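Local coordinates for protein 2-aminomuconic 6-semialdehyde dehydrogenase (Pseudomonas sp., PDB 7BZV) that probably catalyses the NAD+-dependent oxidation of 2-aminomuconic 6-semialdehyde to 2-aminomuconate in the meta-cleavage breakdown of 2-aminophenol, at residues Ala73-Met76 with Glu77-Gln81; Arg335-Val338 with Leu339-Glu343; Leu426-Ala429 with His430-Ser433. One frame throughout, in Å; residues are numbered along the deposited sequence.

How the interactions relate
Three short helical contacts illustrate how one backbone pattern serves different places in an aldehyde dehydrogenase. None touches another; their centres lie about 36 to 41 Å apart. Interaction 1 is partly buried and spans the junction of helices 62-78 and 80-91, where a glutamate-arginine salt bridge carries the side-chain chemistry. Interaction 2, also partly buried, lies wholly within helix 332-348 and divides into an apolar side and a polar one, with a serine set close to the helix backbone. Interaction 3 is the buried member: it lies on helix 426-435 of a beta-alpha-beta unit, and three neighbouring subunits reach it, so several of its polar groups are answered across the tetramer.

Interaction 1. Residues Ala73-Met76 with Glu77-Gln81; sequences ANEM and ERRQQ
Glu75 and Arg78 join by a salt bridge on the last turn of helix 62-78, just where this helix gives way to helix 80-91 in the aldehyde dehydrogenase fold. The two side chains run alongside each other in the same direction. Glu75 turns its CG anti to the backbone N (chi1 174°) and then bends, which lays the carboxylate beside the arginine of the next turn. Arg78 grips it side-on with two nitrogens: NE donates a hydrogen bond to Glu75 OE1 at 2.8 Å, and NH2 reaches Glu75 OE2 at 3.1 Å. Both oxygens are met on their syn side and lie near the guanidinium plane, but the donors stand somewhat out of the carboxylate plane, the two groups being turned 36° apart. A bond to each oxygen should restrict rotation of the carboxylate.

The backbone follows the same local logic. Glu77 N bonds to Ala73 O at 2.9 Å, and Arg78 N to Asn74 O at the same length. Arg79 is the first residue to leave helical geometry; its N still bonds to Glu75 O at 3.0 Å and adds a weak bond to Met76 O. Gln80 N takes a shorter-range acceptor, Glu77 O, at 3.1 Å, and helix 80-91 begins with Arg79 at its N-cap position.

Other polar ends are satisfied from outside. Arg111 on helix 95-119 binds both Asn74 OD1 and the Glu77 carboxylate, while Arg79 makes salt bridges to Asp82 and to Glu191 on helix 184-196. Met76 meanwhile packs against Ile107 and Phe110, fastening the buried side of the junction to helix 95-119. Glu75 thus deals with two arginines in different ways: its OE2, already bonded to Arg78, also rests against the aliphatic Arg79 CD at 3.5 Å.

Interaction 2. Residues Arg335-Val338 with Leu339-Glu343; sequences RDKV and LSYFE
On the amphipathic helix 332-348, the aliphatic part of Arg335 meets Leu339 one turn on, and Val338 meets Phe342. Arg335 sends CG anti to its own N (chi1 -179°) and bends twice beyond it, bringing CD unusually close to Leu339 CD1, 3.3 Å; the two chains run slantwise to one another. Its NE bonds to Asp336 OD1 at 3.1 Å, approaching from above the carboxylate plane, as part of a salt bridge. With an alanine here the guanidinium and methylenes go, and Asp336 would probably lose its charged mate and Leu339 the cover on one flank.

Val338 CG1 touches Phe342 CE1 at 3.7 Å as the two side chains run the same way into the protein, where Leu329 and Val371 add to the packing. Ser340 N bonds to Asp336 O at 2.9 Å, and Ser340 OG stands a doubtfully short 2.5 Å from the same Asp336 O; a serine hydroxyl turned back to this carbonyl is frequent in helices. The aliphatic end of Lys337 lies alongside Tyr341, CE in the ring plane at its edge, and the tyrosine OH bonds to Glu388. Buried Val338 and Phe342 set against exposed Asp336, Ser340 and Glu343 make the pattern of an amphipathic helix.

Interaction 3. Residues Leu426-Ala429 with His430-Ser433; sequences LSRA and HRVS
His430, Ala429 and Arg428 carry most of this local contact on helix 426-435, the helix of a beta-alpha-beta crossover between parallel strands 418-422 and 440-443. The imidazole of His430 lies against Leu426: its CD2 stands 3.3 Å from Leu426 O, which lies at the ring edge near its plane, and 3.9 Å from Leu426 CD1. His430 N bonds only weakly to the same carbonyl. Both ring nitrogens have partners in other subunits, NE2 with the NE2 of His430 of the second subunit and ND1 with the OH of Tyr138 of the fourth, so this turn helps to build the tetramer.

Arg428 lies alongside Val432, CG to CG2 at 3.8 Å, and, bent at chi3, ends in a salt bridge to Asp265. One face of the Arg431 guanidinium covers Arg428 CA, with NH2 3.6 Å from that carbon. Glu403, paired with Arg431 and weakly with Arg428, probably eases the closeness of the two like charges.

Ala429 packs against Val443, while its carbonyl is gripped twice by Ser433. The serine hydroxyl sits between its backbone N and carbonyl carbon (chi1 61°), which lets OG reach Ala429 O at 2.7 Å beside the backbone bond from Ser433 N to Ala429 O, 3.1 Å.

Interaction 1. Residues Ala73-Met76 with Glu77-Gln81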
loop_
_atom_site.group_PDB
_atom_site.type_symbol
_atom_site.label_atom_id
_atom_site.label_comp_id
_atom_site.label_asym_id
_atom_site.label_seq_id
_atom_site.Cartn_x
_atom_site.Cartn_y
_atom_site.Cartn_z
ATOM N N ALA B 73 26.703 -4.160 6.530
ATOM C CA ALA B 73 26.334 -4.152 7.936
ATOM C C ALA B 73 27.094 -5.225 8.718
ATOM O O ALA B 73 27.524 -4.981 9.848
ATOM C CB ALA B 73 24.828 -4.357 8.092
ATOM N N ASN B 74 27.239 -6.427 8.153
ATOM C CA ASN B 74 27.957 -7.484 8.861
ATOM C C ASN B 74 29.410 -7.086 9.106
ATOM O O ASN B 74 29.957 -7.348 10.179
ATOM C CB ASN B 74 27.905 -8.791 8.070
ATOM C CG ASN B 74 26.527 -9.480 8.118
ATOM O OD1 ASN B 74 25.679 -9.187 8.962
ATOM N ND2 ASN B 74 26.302 -10.373 7.171
ATOM N N GLU B 75 30.056 -6.449 8.118
ATOM C CA GLU B 75 31.442 -6.037 8.307
ATOM C C GLU B 75 31.543 -4.905 9.323
ATOM O O GLU B 75 32.457 -4.897 10.152
ATOM C CB GLU B 75 32.057 -5.645 6.968
ATOM C CG GLU B 75 33.455 -5.059 7.057
ATOM C CD GLU B 75 34.512 -6.036 7.566
ATOM O OE1 GLU B 75 34.171 -7.163 7.989
ATOM O OE2 GLU B 75 35.697 -5.662 7.556
ATOM N N MET B 76 30.604 -3.951 9.300
ATOM C CA MET B 76 30.561 -2.943 10.360
ATOM C C MET B 76 30.441 -3.589 11.732
ATOM O O MET B 76 31.081 -3.152 12.695
ATOM C CB MET B 76 29.390 -1.982 10.148
ATOM C CG MET B 76 29.557 -1.086 8.919
ATOM S SD MET B 76 28.090 -0.057 8.667
ATOM C CE MET B 76 28.162 1.056 10.080
ATOM N N GLU B 77 29.573 -4.589 11.860
ATOM C CA GLU B 77 29.417 -5.238 13.155
ATOM C C GLU B 77 30.713 -5.925 13.580
ATOM O O GLU B 77 31.123 -5.832 14.738
ATOM C CB GLU B 77 28.279 -6.236 13.089
ATOM C CG GLU B 77 27.741 -6.697 14.425
ATOM C CD GLU B 77 26.326 -7.204 14.255
ATOM O OE1 GLU B 77 26.190 -8.239 13.570
ATOM O OE2 GLU B 77 25.370 -6.555 14.749
ATOM N N ARG B 78 31.373 -6.614 12.649
ATOM C CA ARG B 78 32.643 -7.254 12.965
ATOM C C ARG B 78 33.668 -6.243 13.447
ATOM O O ARG B 78 34.515 -6.571 14.279
ATOM C CB ARG B 78 33.184 -7.988 11.744
ATOM C CG ARG B 78 34.399 -8.867 12.037
ATOM C CD ARG B 78 35.049 -9.373 10.766
ATOM N NE ARG B 78 35.793 -8.358 10.003
ATOM C CZ ARG B 78 36.997 -7.891 10.338
ATOM N NH1 ARG B 78 37.604 -8.324 11.437
ATOM N NH2 ARG B 78 37.586 -6.981 9.571
ATOM N N ARG B 79 33.617 -5.013 12.928
ATOM C CA ARG B 79 34.575 -3.979 13.288
ATOM C C ARG B 79 33.981 -2.941 14.221
ATOM O O ARG B 79 34.423 -1.788 14.242
ATOM C CB ARG B 79 35.126 -3.322 12.031
ATOM C CG ARG B 79 35.837 -4.283 11.108
ATOM C CD ARG B 79 36.638 -3.525 10.104
ATOM N NE ARG B 79 37.545 -2.593 10.756
ATOM C CZ ARG B 79 38.149 -1.589 10.141
ATOM N NH1 ARG B 79 37.943 -1.380 8.852
ATOM N NH2 ARG B 79 38.959 -0.796 10.820
ATOM N N GLN B 80 33.011 -3.340 15.034
ATOM C CA GLN B 80 32.242 -2.340 15.759
ATOM C C GLN B 80 33.042 -1.654 16.859
ATOM O O GLN B 80 32.732 -0.508 17.205
ATOM C CB GLN B 80 30.975 -2.958 16.346
ATOM C CG GLN B 80 31.094 -3.717 17.651
ATOM C CD GLN B 80 29.748 -4.345 18.037
ATOM O OE1 GLN B 80 28.689 -3.887 17.596
ATOM N NE2 GLN B 80 29.785 -5.386 18.856
ATOM N N GLN B 81 34.051 -2.314 17.434
ATOM C CA GLN B 81 34.890 -1.612 18.407
ATOM C C GLN B 81 35.705 -0.513 17.720
ATOM O O GLN B 81 35.898 0.581 18.275
ATOM C CB GLN B 81 35.792 -2.615 19.132
ATOM C CG GLN B 81 36.556 -2.024 20.323
ATOM C CD GLN B 81 35.626 -1.687 21.475
ATOM O OE1 GLN B 81 34.867 -2.533 21.940
ATOM N NE2 GLN B 81 35.667 -0.443 21.925
#

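Interaction 2. Residues Arg335-Val338 with Leu339-Glu343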
loop_
_atom_site.group_PDB
_atom_site.type_symbol
_atom_site.label_atom_id
_atom_site.label_comp_id
_atom_site.label_asym_id
_atom_site.label_seq_id
_atom_site.Cartn_x
_atom_site.Cartn_y
_atom_site.Cartn_z
ATOM N N ARG B 335 31.425 25.096 22.061
ATOM C CA ARG B 335 31.373 25.459 23.475
ATOM C C ARG B 335 31.277 26.964 23.637
ATOM O O ARG B 335 30.429 27.470 24.382
ATOM C CB ARG B 335 32.612 24.928 24.205
ATOM C CG ARG B 335 32.677 25.228 25.722
ATOM C CD ARG B 335 33.425 26.510 26.099
ATOM N NE ARG B 335 34.626 26.743 25.297
ATOM C CZ ARG B 335 35.793 26.145 25.504
ATOM N NH1 ARG B 335 35.932 25.284 26.512
ATOM N NH2 ARG B 335 36.821 26.416 24.709
ATOM N N ASP B 336 32.140 27.699 22.941
ATOM C CA ASP B 336 32.024 29.151 22.963
ATOM C C ASP B 336 30.615 29.605 22.590
ATOM O O ASP B 336 30.045 30.478 23.252
ATOM C CB ASP B 336 33.055 29.773 22.025
ATOM C CG ASP B 336 34.457 29.656 22.566
ATOM O OD1 ASP B 336 34.604 29.387 23.771
ATOM O OD2 ASP B 336 35.411 29.829 21.783
ATOM N N LYS B 337 30.034 29.039 21.529
ATOM C CA LYS B 337 28.690 29.471 21.142
ATOM C C LYS B 337 27.661 29.156 22.232
ATOM O O LYS B 337 26.832 30.001 22.570
ATOM C CB LYS B 337 28.270 28.826 19.817
ATOM C CG LYS B 337 26.856 29.169 19.368
ATOM C CD LYS B 337 26.410 28.286 18.201
ATOM C CE LYS B 337 24.924 28.456 17.880
ATOM N NZ LYS B 337 24.168 27.157 17.828
ATOM N N VAL B 338 27.689 27.952 22.799
ATOM C CA VAL B 338 26.733 27.631 23.862
ATOM C C VAL B 338 26.951 28.539 25.072
ATOM O O VAL B 338 25.993 29.055 25.661
ATOM C CB VAL B 338 26.840 26.140 24.228
ATOM C CG1 VAL B 338 26.015 25.802 25.460
ATOM C CG2 VAL B 338 26.419 25.287 23.026
ATOM N N LEU B 339 28.203 28.774 25.460
ATOM C CA LEU B 339 28.406 29.659 26.605
ATOM C C LEU B 339 27.940 31.080 26.315
ATOM O O LEU B 339 27.477 31.777 27.226
ATOM C CB LEU B 339 29.872 29.682 27.021
ATOM C CG LEU B 339 30.394 28.398 27.660
ATOM C CD1 LEU B 339 31.859 28.575 28.078
ATOM C CD2 LEU B 339 29.526 28.020 28.854
ATOM N N SER B 340 28.094 31.550 25.076
ATOM C CA SER B 340 27.543 32.856 24.720
ATOM C C SER B 340 26.039 32.889 24.957
ATOM O O SER B 340 25.479 33.923 25.342
ATOM C CB SER B 340 27.832 33.179 23.255
ATOM O OG SER B 340 29.105 32.710 22.862
ATOM N N TYR B 341 25.358 31.769 24.701
ATOM C CA TYR B 341 23.922 31.739 24.934
ATOM C C TYR B 341 23.614 31.671 26.422
ATOM O O TYR B 341 22.639 32.282 26.866
ATOM C CB TYR B 341 23.280 30.575 24.150
ATOM C CG TYR B 341 22.790 30.982 22.753
ATOM C CD1 TYR B 341 21.700 31.841 22.591
ATOM C CD2 TYR B 341 23.406 30.504 21.600
ATOM C CE1 TYR B 341 21.239 32.208 21.323
ATOM C CE2 TYR B 341 22.950 30.870 20.316
ATOM C CZ TYR B 341 21.873 31.728 20.191
ATOM O OH TYR B 341 21.418 32.085 18.942
ATOM N N PHE B 342 24.429 30.960 27.217
ATOM C CA PHE B 342 24.299 31.065 28.666
ATOM C C PHE B 342 24.393 32.526 29.108
ATOM O O PHE B 342 23.678 32.961 30.023
ATOM C CB PHE B 342 25.383 30.244 29.390
ATOM C CG PHE B 342 25.219 28.749 29.297
ATOM C CD1 PHE B 342 24.213 28.165 28.534
ATOM C CD2 PHE B 342 26.099 27.924 29.976
ATOM C CE1 PHE B 342 24.094 26.788 28.450
ATOM C CE2 PHE B 342 25.975 26.536 29.899
ATOM C CZ PHE B 342 24.974 25.976 29.143
ATOM N N GLU B 343 25.300 33.291 28.496
ATOM C CA GLU B 343 25.458 34.690 28.888
ATOM C C GLU B 343 24.264 35.522 28.426
ATOM O O GLU B 343 23.746 36.347 29.185
ATOM C CB GLU B 343 26.768 35.248 28.321
ATOM C CG GLU B 343 27.088 36.696 28.711
ATOM C CD GLU B 343 27.175 36.910 30.216
ATOM O OE1 GLU B 343 27.708 36.029 30.919
ATOM O OE2 GLU B 343 26.720 37.966 30.703
#

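Interaction 3. Residues Leu426-Ala429 with His430-Ser433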
loop_
_atom_site.group_PDB
_atom_site.type_symbol
_atom_site.label_atom_id
_atom_site.label_comp_id
_atom_site.label_asym_id
_atom_site.label_seq_id
_atom_site.Cartn_x
_atom_site.Cartn_y
_atom_site.Cartn_z
ATOM N N LEU B 426 -5.849 9.284 27.385
ATOM C CA LEU B 426 -5.939 8.727 26.041
ATOM C C LEU B 426 -6.229 9.801 25.005
ATOM O O LEU B 426 -5.484 9.952 24.033
ATOM C CB LEU B 426 -7.031 7.660 25.985
ATOM C CG LEU B 426 -7.454 7.187 24.597
ATOM C CD1 LEU B 426 -6.337 6.370 24.000
ATOM C CD2 LEU B 426 -8.720 6.385 24.685
ATOM N N SER B 427 -7.360 10.500 25.152
ATOM C CA SER B 427 -7.776 11.426 24.109
ATOM C C SER B 427 -6.804 12.587 23.987
ATOM O O SER B 427 -6.519 13.068 22.880
ATOM C CB SER B 427 -9.181 11.932 24.404
ATOM O OG SER B 427 -10.111 10.960 23.956
ATOM N N ARG B 428 -6.299 13.059 25.119
ATOM C CA ARG B 428 -5.393 14.187 25.077
ATOM C C ARG B 428 -4.088 13.832 24.379
ATOM O O ARG B 428 -3.518 14.669 23.678
ATOM C CB ARG B 428 -5.111 14.681 26.492
ATOM C CG ARG B 428 -3.997 15.687 26.573
ATOM C CD ARG B 428 -3.613 15.858 28.019
ATOM N NE ARG B 428 -4.534 16.741 28.712
ATOM C CZ ARG B 428 -4.719 16.756 30.037
ATOM N NH1 ARG B 428 -4.077 15.893 30.824
ATOM N NH2 ARG B 428 -5.552 17.634 30.573
ATOM N N ALA B 429 -3.560 12.622 24.615
ATOM C CA ALA B 429 -2.327 12.203 23.973
ATOM C C ALA B 429 -2.432 12.330 22.458
ATOM O O ALA B 429 -1.539 12.881 21.793
ATOM C CB ALA B 429 -2.015 10.757 24.347
ATOM N N HIS B 430 -3.497 11.755 21.900
ATOM C CA HIS B 430 -3.678 11.733 20.455
ATOM C C HIS B 430 -4.011 13.122 19.933
ATOM O O HIS B 430 -3.437 13.564 18.936
ATOM C CB HIS B 430 -4.761 10.714 20.085
ATOM C CG HIS B 430 -4.313 9.297 20.267
ATOM N ND1 HIS B 430 -3.486 8.654 19.376
ATOM C CD2 HIS B 430 -4.514 8.426 21.283
ATOM C CE1 HIS B 430 -3.224 7.435 19.817
ATOM N NE2 HIS B 430 -3.854 7.261 20.965
ATOM N N ARG B 431 -4.881 13.854 20.626
ATOM C CA ARG B 431 -5.238 15.211 20.193
ATOM C C ARG B 431 -4.033 16.131 20.120
ATOM O O ARG B 431 -3.831 16.845 19.134
ATOM C CB ARG B 431 -6.224 15.849 21.181
ATOM C CG ARG B 431 -7.638 15.700 20.931
ATOM C CD ARG B 431 -8.463 16.682 21.805
ATOM N NE ARG B 431 -7.999 16.909 23.184
ATOM C CZ ARG B 431 -8.513 16.312 24.263
ATOM N NH1 ARG B 431 -9.484 15.410 24.133
ATOM N NH2 ARG B 431 -8.067 16.616 25.465
ATOM N N VAL B 432 -3.266 16.199 21.209
ATOM C CA VAL B 432 -2.172 17.160 21.294
ATOM C C VAL B 432 -1.022 16.770 20.367
ATOM O O VAL B 432 -0.467 17.619 19.649
ATOM C CB VAL B 432 -1.707 17.303 22.763
ATOM C CG1 VAL B 432 -0.495 18.190 22.870
ATOM C CG2 VAL B 432 -2.848 17.844 23.599
ATOM N N SER B 433 -0.632 15.491 20.371
ATOM C CA SER B 433 0.535 15.082 19.587
ATOM C C SER B 433 0.305 15.354 18.100
ATOM O O SER B 433 1.204 15.839 17.401
ATOM C CB SER B 433 0.885 13.601 19.834
ATOM O OG SER B 433 -0.166 12.765 19.451
#